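Local coordinates for protein potential RNA-dependent RNA polymerase (Human picobirnavirus, PDB 5I62) that catalyses RNA-directed RNA synthesis from ribonucleoside triphosphates and probably serves both transcription and genome replication in a double-stranded RNA virus, at residues I158-Y163 / P207-I212; G143-S148 / C169-N174; R125-V130 / V217-I222. All blocks are in the same frame, centred on the assembly; numbering follows the deposited sequence.

Interaction 1: I158-Y163 / P207-I212; sequences IPCDVY and PFAVNI
Cys160 and Val162 lie on a short strand that crosses the first turn of helix 208-228, which carries Ala209; for segments 160-163 and 208-212 the signed angle is -90° and the axes come within 8.1 Å. Cys160 CA lies 6.2 Å from Ala209 CA, and Val162 CA is equally near Val210 CA. The small Ala209 side chain is consistent with this close approach: its methyl fits between two strand neighbours, with Val162 CG1 3.8 Å from Ala209 CB and Cys160 SG 3.9 Å from the same atom. Val162 places CG1 anti to its carbonyl carbon, and from there the methyl also reaches Val210, with CG1 to Val210 CG2 at 4.1 Å. The strand belongs to a mixed sheet most of whose strands precede the palm strand 257-261, consistent with the fingers of a viral polymerase; helix 208-228 packs across one face. Before the strand, beside the cis peptide of Pro159, Ile158 and Ile212 cross at about a right angle, Ile158 CG2 lying 3.6 Å from Ile212 CD1. That same Ile212 CD1 sits over one face of the Phe208 ring, offset toward its rim. Asp161, pointing away, forms a salt bridge with Arg296.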
ATOM      1  N   ILE A 158      -6.183  11.225 -23.844  1.00 20.75           N
ATOM      2  CA  ILE A 158      -5.915  10.154 -24.802  1.00 21.29           C
ATOM      3  C   ILE A 158      -6.304  10.578 -26.226  1.00 23.45           C
ATOM      4  O   ILE A 158      -7.197  11.386 -26.394  1.00 21.88           O
ATOM      5  CB  ILE A 158      -6.633   8.857 -24.389  1.00 22.71           C
ATOM      6  CG1 ILE A 158      -8.139   9.054 -24.330  1.00 23.65           C
ATOM      7  CG2 ILE A 158      -6.115   8.366 -23.036  1.00 23.66           C
ATOM      8  CD1 ILE A 158      -8.904   7.737 -24.067  1.00 25.01           C
ATOM      9  N   PRO A 159      -5.623  10.036 -27.252  1.00 26.14           N
ATOM     10  CA  PRO A 159      -4.500   9.107 -27.116  1.00 24.07           C
ATOM     11  C   PRO A 159      -3.249   9.815 -26.611  1.00 25.21           C
ATOM     12  O   PRO A 159      -3.079  11.019 -26.850  1.00 21.77           O
ATOM     13  CB  PRO A 159      -4.310   8.580 -28.542  1.00 27.73           C
ATOM     14  CG  PRO A 159      -4.694   9.754 -29.387  1.00 28.40           C
ATOM     15  CD  PRO A 159      -5.884  10.360 -28.669  1.00 29.37           C
ATOM     16  N   CYS A 160      -2.399   9.087 -25.897  1.00 20.04           N
ATOM     17  CA  CYS A 160      -1.216   9.675 -25.299  1.00 23.51           C
ATOM     18  C   CYS A 160      -0.007   8.779 -25.534  1.00 24.46           C
ATOM     19  O   CYS A 160      -0.125   7.573 -25.748  1.00 23.86           O
ATOM     20  CB  CYS A 160      -1.401   9.953 -23.792  1.00 20.04           C
ATOM     21  SG  CYS A 160      -1.817   8.508 -22.766  1.00 27.11           S
ATOM     22  N   ASP A 161       1.157   9.420 -25.515  1.00 22.01           N
ATOM     23  CA  ASP A 161       2.457   8.783 -25.669  1.00 20.33           C
ATOM     24  C   ASP A 161       3.363   9.450 -24.651  1.00 21.73           C
ATOM     25  O   ASP A 161       3.429  10.682 -24.618  1.00 19.79           O
ATOM     26  CB  ASP A 161       2.995   8.967 -27.093  1.00 24.11           C
ATOM     27  CG  ASP A 161       4.357   8.310 -27.305  1.00 30.52           C
ATOM     28  OD1 ASP A 161       4.620   7.252 -26.697  1.00 28.81           O
ATOM     29  OD2 ASP A 161       5.163   8.859 -28.084  1.00 33.88           O
ATOM     30  N   VAL A 162       4.012   8.662 -23.788  1.00 16.73           N
ATOM     31  CA  VAL A 162       4.890   9.204 -22.755  1.00 15.66           C
ATOM     32  C   VAL A 162       6.252   8.528 -22.848  1.00 18.21           C
ATOM     33  O   VAL A 162       6.338   7.337 -23.159  1.00 18.30           O
ATOM     34  CB  VAL A 162       4.282   9.051 -21.332  1.00 18.26           C
ATOM     35  CG1 VAL A 162       2.911   9.742 -21.229  1.00 13.64           C
ATOM     36  CG2 VAL A 162       4.152   7.568 -20.940  1.00 11.99           C
ATOM     37  N   TYR A 163       7.317   9.290 -22.594  1.00 16.68           N
ATOM     38  CA  TYR A 163       8.661   8.725 -22.614  1.00 19.75           C
ATOM     39  C   TYR A 163       9.620   9.720 -21.990  1.00 20.83           C
ATOM     40  O   TYR A 163       9.331  10.918 -21.937  1.00 20.06           O
ATOM     41  CB  TYR A 163       9.120   8.360 -24.038  1.00 20.81           C
ATOM     42  CG  TYR A 163       9.102   9.515 -25.028  1.00 25.29           C
ATOM     43  CD1 TYR A 163       7.972   9.770 -25.799  1.00 22.51           C
ATOM     44  CD2 TYR A 163      10.212  10.340 -25.202  1.00 22.45           C
ATOM     45  CE1 TYR A 163       7.946  10.810 -26.723  1.00 24.67           C
ATOM     46  CE2 TYR A 163      10.192  11.390 -26.114  1.00 23.43           C
ATOM     47  CZ  TYR A 163       9.054  11.615 -26.871  1.00 25.92           C
ATOM     48  OH  TYR A 163       9.029  12.650 -27.782  1.00 31.87           O
ATOM     49  N   PRO A 207       1.159  11.821 -13.402  1.00 17.28           N
ATOM     50  CA  PRO A 207       0.296  12.285 -14.493  1.00 17.07           C
ATOM     51  C   PRO A 207      -0.612  11.168 -14.975  1.00 18.00           C
ATOM     52  O   PRO A 207      -0.189  10.018 -15.114  1.00 16.17           O
ATOM     53  CB  PRO A 207       1.287  12.701 -15.592  1.00 13.46           C
ATOM     54  CG  PRO A 207       2.586  12.929 -14.884  1.00 17.74           C
ATOM     55  CD  PRO A 207       2.590  11.911 -13.757  1.00 13.63           C
ATOM     56  N   PHE A 208      -1.866  11.533 -15.233  1.00 14.39           N
ATOM     57  CA  PHE A 208      -2.855  10.621 -15.798  1.00 16.44           C
ATOM     58  C   PHE A 208      -2.293   9.875 -17.013  1.00 15.43           C
ATOM     59  O   PHE A 208      -2.435   8.653 -17.120  1.00 16.26           O
ATOM     60  CB  PHE A 208      -4.106  11.446 -16.171  1.00 16.45           C
ATOM     61  CG  PHE A 208      -5.358  10.635 -16.453  1.00 17.43           C
ATOM     62  CD1 PHE A 208      -5.478   9.311 -16.071  1.00 19.35           C
ATOM     63  CD2 PHE A 208      -6.443  11.237 -17.116  1.00 18.19           C
ATOM     64  CE1 PHE A 208      -6.640   8.595 -16.335  1.00 18.75           C
ATOM     65  CE2 PHE A 208      -7.595  10.520 -17.390  1.00 19.50           C
ATOM     66  CZ  PHE A 208      -7.696   9.194 -17.002  1.00 19.67           C
ATOM     67  N   ALA A 209      -1.643  10.599 -17.937  1.00 15.52           N
ATOM     68  CA  ALA A 209      -1.124   9.968 -19.151  1.00 16.69           C
ATOM     69  C   ALA A 209      -0.108   8.870 -18.828  1.00 17.09           C
ATOM     70  O   ALA A 209      -0.113   7.801 -19.457  1.00 14.71           O
ATOM     71  CB  ALA A 209      -0.498  11.015 -20.079  1.00 14.25           C
ATOM     72  N   VAL A 210       0.779   9.112 -17.861  1.00 13.53           N
ATOM     73  CA  VAL A 210       1.742   8.078 -17.479  1.00 14.88           C
ATOM     74  C   VAL A 210       1.019   6.881 -16.875  1.00 15.80           C
ATOM     75  O   VAL A 210       1.295   5.731 -17.233  1.00 16.03           O
ATOM     76  CB  VAL A 210       2.811   8.631 -16.511  1.00 14.94           C
ATOM     77  CG1 VAL A 210       3.785   7.492 -16.063  1.00 14.16           C
ATOM     78  CG2 VAL A 210       3.597   9.765 -17.150  1.00 12.23           C
ATOM     79  N   ASN A 211       0.089   7.132 -15.947  1.00 16.41           N
ATOM     80  CA  ASN A 211      -0.637   6.036 -15.309  1.00 15.63           C
ATOM     81  C   ASN A 211      -1.422   5.207 -16.330  1.00 19.17           C
ATOM     82  O   ASN A 211      -1.464   3.976 -16.233  1.00 16.71           O
ATOM     83  CB  ASN A 211      -1.569   6.573 -14.223  1.00 18.92           C
ATOM     84  CG  ASN A 211      -0.873   6.773 -12.888  1.00 21.08           C
ATOM     85  OD1 ASN A 211       0.180   6.175 -12.611  1.00 24.56           O
ATOM     86  ND2 ASN A 211      -1.454   7.601 -12.057  1.00 20.22           N
ATOM     87  N   ILE A 212      -2.054   5.857 -17.313  1.00 15.56           N
ATOM     88  CA  ILE A 212      -2.719   5.110 -18.388  1.00 16.51           C
ATOM     89  C   ILE A 212      -1.731   4.187 -19.104  1.00 16.63           C
ATOM     90  O   ILE A 212      -1.997   2.997 -19.308  1.00 19.53           O
ATOM     91  CB  ILE A 212      -3.387   6.077 -19.387  1.00 20.26           C
ATOM     92  CG1 ILE A 212      -4.508   6.865 -18.718  1.00 19.44           C
ATOM     93  CG2 ILE A 212      -3.909   5.298 -20.606  1.00 19.97           C
ATOM     94  CD1 ILE A 212      -5.042   8.034 -19.593  1.00 18.21           C
TER

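Interaction 2: G143-S148 / C169-N174; sequences GSPYFS and CVMRQN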
ATOM      1  N   GLY A 143      -3.360  14.483 -11.861  1.00 17.38           N
ATOM      2  CA  GLY A 143      -2.002  14.956 -11.818  1.00 18.50           C
ATOM      3  C   GLY A 143      -1.689  15.944 -12.937  1.00 21.24           C
ATOM      4  O   GLY A 143      -2.551  16.676 -13.454  1.00 18.32           O
ATOM      5  N   SER A 144      -0.426  15.943 -13.311  1.00 17.66           N
ATOM      6  CA  SER A 144       0.108  16.740 -14.400  1.00 17.60           C
ATOM      7  C   SER A 144      -0.565  16.361 -15.734  1.00 15.40           C
ATOM      8  O   SER A 144      -0.748  15.174 -16.000  1.00 15.83           O
ATOM      9  CB  SER A 144       1.628  16.498 -14.421  1.00 18.24           C
ATOM     10  OG  SER A 144       2.243  16.934 -15.589  1.00 24.43           O
ATOM     11  N   PRO A 145      -0.958  17.352 -16.570  1.00 19.28           N
ATOM     12  CA  PRO A 145      -0.920  18.807 -16.391  1.00 16.99           C
ATOM     13  C   PRO A 145      -2.196  19.469 -15.842  1.00 16.84           C
ATOM     14  O   PRO A 145      -2.135  20.611 -15.380  1.00 18.76           O
ATOM     15  CB  PRO A 145      -0.685  19.313 -17.815  1.00 18.28           C
ATOM     16  CG  PRO A 145      -1.539  18.398 -18.622  1.00 17.21           C
ATOM     17  CD  PRO A 145      -1.357  17.004 -17.948  1.00 17.35           C
ATOM     18  N   TYR A 146      -3.336  18.794 -15.912  1.00 16.09           N
ATOM     19  CA  TYR A 146      -4.594  19.458 -15.589  1.00 18.94           C
ATOM     20  C   TYR A 146      -4.907  19.491 -14.102  1.00 21.30           C
ATOM     21  O   TYR A 146      -5.636  20.383 -13.670  1.00 20.00           O
ATOM     22  CB  TYR A 146      -5.765  18.801 -16.318  1.00 21.07           C
ATOM     23  CG  TYR A 146      -5.654  18.939 -17.822  1.00 20.54           C
ATOM     24  CD1 TYR A 146      -5.771  20.191 -18.436  1.00 20.81           C
ATOM     25  CD2 TYR A 146      -5.430  17.828 -18.620  1.00 18.57           C
ATOM     26  CE1 TYR A 146      -5.661  20.324 -19.821  1.00 21.02           C
ATOM     27  CE2 TYR A 146      -5.307  17.946 -19.995  1.00 19.22           C
ATOM     28  CZ  TYR A 146      -5.428  19.201 -20.588  1.00 21.16           C
ATOM     29  OH  TYR A 146      -5.316  19.309 -21.949  1.00 18.35           O
ATOM     30  N   PHE A 147      -4.392  18.551 -13.313  1.00 18.32           N
ATOM     31  CA  PHE A 147      -4.657  18.521 -11.870  1.00 21.93           C
ATOM     32  C   PHE A 147      -6.156  18.643 -11.568  1.00 21.26           C
ATOM     33  O   PHE A 147      -6.591  19.441 -10.733  1.00 23.50           O
ATOM     34  CB  PHE A 147      -3.866  19.610 -11.149  1.00 18.86           C
ATOM     35  CG  PHE A 147      -3.548  19.275  -9.712  1.00 25.22           C
ATOM     36  CD1 PHE A 147      -2.524  18.387  -9.397  1.00 23.65           C
ATOM     37  CD2 PHE A 147      -4.276  19.849  -8.678  1.00 25.10           C
ATOM     38  CE1 PHE A 147      -2.238  18.076  -8.061  1.00 24.52           C
ATOM     39  CE2 PHE A 147      -3.995  19.548  -7.358  1.00 24.24           C
ATOM     40  CZ  PHE A 147      -2.974  18.668  -7.051  1.00 26.12           C
ATOM     41  N   SER A 148      -6.950  17.847 -12.273  1.00 19.80           N
ATOM     42  CA  SER A 148      -8.390  17.776 -12.084  1.00 25.66           C
ATOM     43  C   SER A 148      -8.771  16.337 -11.786  1.00 23.81           C
ATOM     44  O   SER A 148      -7.914  15.460 -11.636  1.00 24.94           O
ATOM     45  CB  SER A 148      -9.155  18.273 -13.319  1.00 25.35           C
ATOM     46  OG  SER A 148      -8.556  19.438 -13.837  1.00 32.23           O
ATOM     47  N   CYS A 169      10.279  14.130 -18.845  1.00 17.82           N
ATOM     48  CA  CYS A 169       9.222  13.206 -19.224  1.00 16.37           C
ATOM     49  C   CYS A 169       8.360  13.898 -20.276  1.00 17.19           C
ATOM     50  O   CYS A 169       7.649  14.855 -19.965  1.00 20.22           O
ATOM     51  CB  CYS A 169       8.398  12.805 -18.006  1.00 17.40           C
ATOM     52  SG  CYS A 169       6.981  11.728 -18.372  1.00 22.51           S
ATOM     53  N   VAL A 170       8.432  13.436 -21.517  1.00 17.39           N
ATOM     54  CA  VAL A 170       7.609  14.008 -22.577  1.00 18.00           C
ATOM     55  C   VAL A 170       6.251  13.322 -22.569  1.00 18.91           C
ATOM     56  O   VAL A 170       6.169  12.094 -22.493  1.00 18.27           O
ATOM     57  CB  VAL A 170       8.300  13.868 -23.940  1.00 20.75           C
ATOM     58  CG1 VAL A 170       7.376  14.347 -25.062  1.00 19.97           C
ATOM     59  CG2 VAL A 170       9.631  14.635 -23.944  1.00 21.55           C
ATOM     60  N   MET A 171       5.178  14.113 -22.624  1.00 16.58           N
ATOM     61  CA  MET A 171       3.812  13.586 -22.679  1.00 16.70           C
ATOM     62  C   MET A 171       3.087  14.225 -23.856  1.00 17.03           C
ATOM     63  O   MET A 171       2.729  15.407 -23.801  1.00 16.99           O
ATOM     64  CB  MET A 171       3.066  13.844 -21.377  1.00 13.28           C
ATOM     65  CG  MET A 171       3.836  13.392 -20.138  1.00 14.90           C
ATOM     66  SD  MET A 171       2.799  13.263 -18.684  1.00 17.88           S
ATOM     67  CE  MET A 171       2.044  14.913 -18.625  1.00 17.03           C
ATOM     68  N   ARG A 172       2.872  13.450 -24.916  1.00 15.49           N
ATOM     69  CA  ARG A 172       2.015  13.878 -26.020  1.00 19.51           C
ATOM     70  C   ARG A 172       0.593  13.422 -25.723  1.00 21.21           C
ATOM     71  O   ARG A 172       0.342  12.224 -25.594  1.00 19.92           O
ATOM     72  CB  ARG A 172       2.484  13.304 -27.358  1.00 19.86           C
ATOM     73  CG  ARG A 172       3.688  13.978 -27.967  1.00 24.87           C
ATOM     74  CD  ARG A 172       3.343  15.327 -28.619  1.00 32.81           C
ATOM     75  NE  ARG A 172       2.317  15.253 -29.662  1.00 31.14           N
ATOM     76  CZ  ARG A 172       1.818  16.316 -30.296  1.00 29.71           C
ATOM     77  NH1 ARG A 172       2.252  17.540 -29.995  1.00 29.24           N
ATOM     78  NH2 ARG A 172       0.888  16.159 -31.232  1.00 32.18           N
ATOM     79  N   GLN A 173      -0.335  14.366 -25.609  1.00 15.97           N
ATOM     80  CA  GLN A 173      -1.708  14.064 -25.215  1.00 18.84           C
ATOM     81  C   GLN A 173      -2.643  14.714 -26.217  1.00 19.87           C
ATOM     82  O   GLN A 173      -2.751  15.943 -26.238  1.00 16.15           O
ATOM     83  CB  GLN A 173      -2.016  14.575 -23.805  1.00 18.77           C
ATOM     84  CG  GLN A 173      -1.078  14.058 -22.740  1.00 18.26           C
ATOM     85  CD  GLN A 173      -1.397  14.597 -21.358  1.00 22.06           C
ATOM     86  OE1 GLN A 173      -0.725  14.243 -20.394  1.00 16.53           O
ATOM     87  NE2 GLN A 173      -2.445  15.455 -21.253  1.00 16.21           N
ATOM     88  N   ASN A 174      -3.299  13.892 -27.043  1.00 22.28           N
ATOM     89  CA  ASN A 174      -4.281  14.346 -28.030  1.00 23.57           C
ATOM     90  C   ASN A 174      -3.918  15.698 -28.642  1.00 20.19           C
ATOM     91  O   ASN A 174      -4.659  16.668 -28.482  1.00 20.89           O
ATOM     92  CB  ASN A 174      -5.676  14.417 -27.397  1.00 19.89           C
ATOM     93  CG  ASN A 174      -6.776  14.561 -28.429  1.00 27.82           C
ATOM     94  OD1 ASN A 174      -6.550  14.322 -29.611  1.00 25.81           O
ATOM     95  ND2 ASN A 174      -7.972  14.950 -27.988  1.00 26.36           N
TER
HETATM   96  O   HOH W   1      -1.509  13.524 -17.980  1.00 13.69           O
HETATM   97  O   HOH W   2      -3.730  17.581 -23.050  1.00 17.53           O
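Gln173 and Met171 both set CG beside their own backbone N and project toward the loop of Ser144, Pro145 and Tyr146, but then differ: Gln173 runs straight out, chi2 179°, whereas Met171 folds at chi3, -54°, and turns its methyl onto Ser144. There Met171 CE lies 3.7 Å from Ser144 OG, a hydroxyl that hydrogen-bonds to the carbonyl of Tyr11. The Gln173 amide meets the ring of Pro145, whose preceding peptide is cis, with Gln173 OE1 3.7 Å from Pro145 CD. The Tyr146 side chain slides past that of Gln173 in the opposite direction, ring and amide planes 45° apart, with Gln173 NE2 4.0 Å from Tyr146 CE2. Two waters complete the join. One gives its protons to Ser144 O at 2.7 Å and to Gln173 OE1; the other accepts from Gln173 NE2 at 3.1 Å and is bonded to Tyr146 OH. A water at each end of the amide helps hold its orientation. Pro145 CG rests over one face of the Tyr146 ring, which also makes a cation-pi contact with Lys156. The loop between helices 129-135 and 150-157 packs on strand 168-173, antiparallel to 160-165 and 176-189 in a mixed sheet, probably of the polymerase fingers.

Interaction 3: R125-V130 / V217-I222; sequences RLRSEV and VYQPLI
Leu126 and Val217 make the closest apolar pair of this contact, where the loop leading into helix 129-135 passes the side of helix 208-228. The backbones come close as well, Leu126 CA to Val217 CA being 5.2 Å. One methyl, Val217 CG2, touches two atoms of the leucine: Leu126 CD1 at 3.5 Å and Leu126 CG at 3.7 Å. Leu126 leaves its backbone with chi1 at -92°, away from the staggered positions, and the end of the side chain comes nearer the helix than its first bond would suggest. Trp293 of helix 288-296 packs against both residues.

A second group of contacts lies against the ring of Pro220. The carbonyl of Arg125 approaches it, with Arg125 O 3.7 Å from Pro220 CG, while the aliphatic start of Arg127 crosses it at a slant, Arg127 CG being 3.9 Å from Pro220 CG. Arg127 CD passes Gln219 OE1 loosely at 4.4 Å, and beyond it the chain bends at chi3, 86°. Arg127 also touches a neighbouring molecule in the crystal, so the lattice may influence where its guanidinium lies.

Each polar bond between the two parts has one partner just beyond the segments: Arg127 O accepts from Gln216 NE2, and Gln219 NE2 gives to Thr132 O. Separately, Ser128 OG caps the start of its own helix at Asn131 N. Between the segments themselves, methyl, methylene and proline-ring contacts and the Arg125 carbonyl imply packing largely by shape, with the bonds of Gln216 and Gln219 likely contributing to the orientation.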
ATOM      1  N   ARG A 125      -0.728  -9.243 -22.964  1.00 24.91           N
ATOM      2  CA  ARG A 125      -0.690  -8.266 -24.031  1.00 24.36           C
ATOM      3  C   ARG A 125      -1.190  -6.948 -23.471  1.00 20.35           C
ATOM      4  O   ARG A 125      -1.994  -6.920 -22.530  1.00 23.53           O
ATOM      5  CB  ARG A 125      -1.538  -8.701 -25.210  1.00 33.38           C
ATOM      6  CG  ARG A 125      -1.706 -10.200 -25.286  1.00 37.04           C
ATOM      7  CD  ARG A 125      -2.015 -10.624 -26.676  1.00 45.04           C
ATOM      8  NE  ARG A 125      -2.114 -12.081 -26.759  1.00 46.17           N
ATOM      9  CZ  ARG A 125      -1.381 -12.833 -27.591  1.00 50.47           C
ATOM     10  NH1 ARG A 125      -0.487 -12.293 -28.438  1.00 48.80           N
ATOM     11  NH2 ARG A 125      -1.529 -14.156 -27.589  1.00 51.85           N
ATOM     12  N   LEU A 126      -0.687  -5.858 -24.039  1.00 23.16           N
ATOM     13  CA  LEU A 126      -1.112  -4.538 -23.605  1.00 22.19           C
ATOM     14  C   LEU A 126      -2.591  -4.354 -23.891  1.00 25.15           C
ATOM     15  O   LEU A 126      -3.065  -4.668 -24.984  1.00 27.76           O
ATOM     16  CB  LEU A 126      -0.311  -3.456 -24.320  1.00 25.16           C
ATOM     17  CG  LEU A 126       0.952  -2.958 -23.622  1.00 21.50           C
ATOM     18  CD1 LEU A 126       2.031  -4.036 -23.686  1.00 25.26           C
ATOM     19  CD2 LEU A 126       1.420  -1.662 -24.287  1.00 23.16           C
ATOM     20  N   ARG A 127      -3.320  -3.862 -22.904  1.00 20.76           N
ATOM     21  CA  ARG A 127      -4.656  -3.380 -23.186  1.00 26.92           C
ATOM     22  C   ARG A 127      -4.567  -2.024 -23.888  1.00 29.85           C
ATOM     23  O   ARG A 127      -3.559  -1.323 -23.799  1.00 26.57           O
ATOM     24  CB  ARG A 127      -5.459  -3.270 -21.901  1.00 27.48           C
ATOM     25  CG  ARG A 127      -5.750  -4.616 -21.300  1.00 38.75           C
ATOM     26  CD  ARG A 127      -6.985  -4.579 -20.454  1.00 38.06           C
ATOM     27  NE  ARG A 127      -8.190  -4.789 -21.248  1.00 43.90           N
ATOM     28  CZ  ARG A 127      -9.410  -4.843 -20.730  1.00 42.56           C
ATOM     29  NH1 ARG A 127      -9.568  -4.705 -19.415  1.00 44.22           N
ATOM     30  NH2 ARG A 127     -10.460  -5.034 -21.523  1.00 38.87           N
ATOM     31  N   SER A 128      -5.630  -1.659 -24.608  1.00 30.20           N
ATOM     32  CA  SER A 128      -5.618  -0.367 -25.282  1.00 31.13           C
ATOM     33  C   SER A 128      -5.812   0.751 -24.265  1.00 26.41           C
ATOM     34  O   SER A 128      -6.328   0.540 -23.163  1.00 27.93           O
ATOM     35  CB  SER A 128      -6.718  -0.280 -26.339  1.00 29.56           C
ATOM     36  OG  SER A 128      -7.971  -0.231 -25.699  1.00 28.64           O
ATOM     37  N   GLU A 129      -5.398   1.962 -24.650  1.00 28.92           N
ATOM     38  CA  GLU A 129      -5.579   3.099 -23.756  1.00 26.70           C
ATOM     39  C   GLU A 129      -7.050   3.290 -23.397  1.00 25.42           C
ATOM     40  O   GLU A 129      -7.380   3.562 -22.238  1.00 24.14           O
ATOM     41  CB  GLU A 129      -4.972   4.366 -24.370  1.00 26.16           C
ATOM     42  CG  GLU A 129      -3.453   4.279 -24.416  1.00 27.31           C
ATOM     43  CD  GLU A 129      -2.747   5.527 -24.908  1.00 31.81           C
ATOM     44  OE1 GLU A 129      -3.407   6.513 -25.309  1.00 26.89           O
ATOM     45  OE2 GLU A 129      -1.496   5.506 -24.881  1.00 32.31           O
ATOM     46  N   VAL A 130      -7.948   3.115 -24.366  1.00 30.97           N
ATOM     47  CA  VAL A 130      -9.370   3.327 -24.102  1.00 27.23           C
ATOM     48  C   VAL A 130      -9.890   2.292 -23.116  1.00 26.14           C
ATOM     49  O   VAL A 130     -10.595   2.623 -22.154  1.00 30.07           O
ATOM     50  CB  VAL A 130     -10.187   3.295 -25.409  1.00 28.79           C
ATOM     51  CG1 VAL A 130     -11.676   3.343 -25.091  1.00 32.01           C
ATOM     52  CG2 VAL A 130      -9.818   4.461 -26.305  1.00 34.76           C
ATOM     53  N   VAL A 217      -0.184  -2.364 -19.130  1.00 17.98           N
ATOM     54  CA  VAL A 217       0.479  -3.616 -18.774  1.00 14.68           C
ATOM     55  C   VAL A 217       0.030  -4.078 -17.394  1.00 16.37           C
ATOM     56  O   VAL A 217      -0.343  -5.240 -17.205  1.00 19.39           O
ATOM     57  CB  VAL A 217       2.009  -3.479 -18.821  1.00 16.85           C
ATOM     58  CG1 VAL A 217       2.659  -4.627 -18.033  1.00 17.16           C
ATOM     59  CG2 VAL A 217       2.497  -3.497 -20.253  1.00 14.19           C
ATOM     60  N   TYR A 218       0.061  -3.185 -16.409  1.00 15.70           N
ATOM     61  CA  TYR A 218      -0.123  -3.649 -15.038  1.00 17.68           C
ATOM     62  C   TYR A 218      -1.555  -4.101 -14.772  1.00 20.17           C
ATOM     63  O   TYR A 218      -1.780  -5.011 -13.960  1.00 16.13           O
ATOM     64  CB  TYR A 218       0.310  -2.574 -14.052  1.00 15.77           C
ATOM     65  CG  TYR A 218       1.792  -2.335 -14.105  1.00 16.91           C
ATOM     66  CD1 TYR A 218       2.681  -3.343 -13.743  1.00 16.03           C
ATOM     67  CD2 TYR A 218       2.313  -1.117 -14.520  1.00 17.99           C
ATOM     68  CE1 TYR A 218       4.052  -3.150 -13.794  1.00 18.01           C
ATOM     69  CE2 TYR A 218       3.690  -0.906 -14.565  1.00 19.21           C
ATOM     70  CZ  TYR A 218       4.554  -1.928 -14.194  1.00 18.98           C
ATOM     71  OH  TYR A 218       5.920  -1.737 -14.228  1.00 17.46           O
ATOM     72  N   GLN A 219      -2.544  -3.483 -15.445  1.00 16.80           N
ATOM     73  CA  GLN A 219      -3.931  -3.915 -15.271  1.00 17.61           C
ATOM     74  C   GLN A 219      -4.128  -5.370 -15.685  1.00 19.54           C
ATOM     75  O   GLN A 219      -4.583  -6.175 -14.854  1.00 18.55           O
ATOM     76  CB  GLN A 219      -4.874  -2.978 -16.041  1.00 23.51           C
ATOM     77  CG  GLN A 219      -5.842  -2.197 -15.255  1.00 29.43           C
ATOM     78  CD  GLN A 219      -6.584  -1.212 -16.162  1.00 31.47           C
ATOM     79  OE1 GLN A 219      -6.907  -1.524 -17.315  1.00 33.98           O
ATOM     80  NE2 GLN A 219      -6.844  -0.026 -15.646  1.00 32.31           N
ATOM     81  N   PRO A 220      -3.832  -5.771 -16.927  1.00 18.81           N
ATOM     82  CA  PRO A 220      -3.972  -7.198 -17.263  1.00 20.34           C
ATOM     83  C   PRO A 220      -3.062  -8.104 -16.446  1.00 22.40           C
ATOM     84  O   PRO A 220      -3.438  -9.245 -16.162  1.00 20.42           O
ATOM     85  CB  PRO A 220      -3.632  -7.247 -18.763  1.00 23.28           C
ATOM     86  CG  PRO A 220      -2.871  -6.022 -19.029  1.00 24.39           C
ATOM     87  CD  PRO A 220      -3.420  -4.981 -18.097  1.00 18.90           C
ATOM     88  N   LEU A 221      -1.874  -7.628 -16.064  1.00 18.91           N
ATOM     89  CA  LEU A 221      -0.973  -8.426 -15.231  1.00 21.13           C
ATOM     90  C   LEU A 221      -1.634  -8.805 -13.910  1.00 19.58           C
ATOM     91  O   LEU A 221      -1.662  -9.977 -13.509  1.00 17.33           O
ATOM     92  CB  LEU A 221       0.317  -7.648 -14.970  1.00 17.34           C
ATOM     93  CG  LEU A 221       1.426  -8.406 -14.231  1.00 26.87           C
ATOM     94  CD1 LEU A 221       2.763  -7.876 -14.694  1.00 27.43           C
ATOM     95  CD2 LEU A 221       1.336  -8.279 -12.718  1.00 23.83           C
ATOM     96  N   ILE A 222      -2.139  -7.802 -13.201  1.00 18.53           N
ATOM     97  CA  ILE A 222      -2.752  -8.042 -11.906  1.00 17.53           C
ATOM     98  C   ILE A 222      -3.969  -8.947 -12.043  1.00 18.15           C
ATOM     99  O   ILE A 222      -4.150  -9.879 -11.246  1.00 15.93           O
ATOM    100  CB  ILE A 222      -3.076  -6.704 -11.225  1.00 18.59           C
ATOM    101  CG1 ILE A 222      -1.763  -6.050 -10.769  1.00 20.37           C
ATOM    102  CG2 ILE A 222      -4.016  -6.920 -10.043  1.00 22.22           C
ATOM    103  CD1 ILE A 222      -1.866  -4.568 -10.447  1.00 28.24           C
TER

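How the interactions relate
Interactions 1 and 2 are buried and share one sheet: strands 160-165 and 168-173 are antiparallel neighbours, so the helix of the first and the loop of the second are tied together through them, and Ala209 also touches Gln173. Interaction 3, at the surface and with its centre about 13 Å from that of interaction 1, uses a later part of the same helix 208-228. Glu129 joins these two, its OE1 bonding to Cys160 N while its side chain packs on Ile212. The chemistry changes with place: apolar packing in interaction 1, water bridges to buried polar groups in interaction 2, and aliphatic contacts beside an exposed arginine-bearing loop in interaction 3.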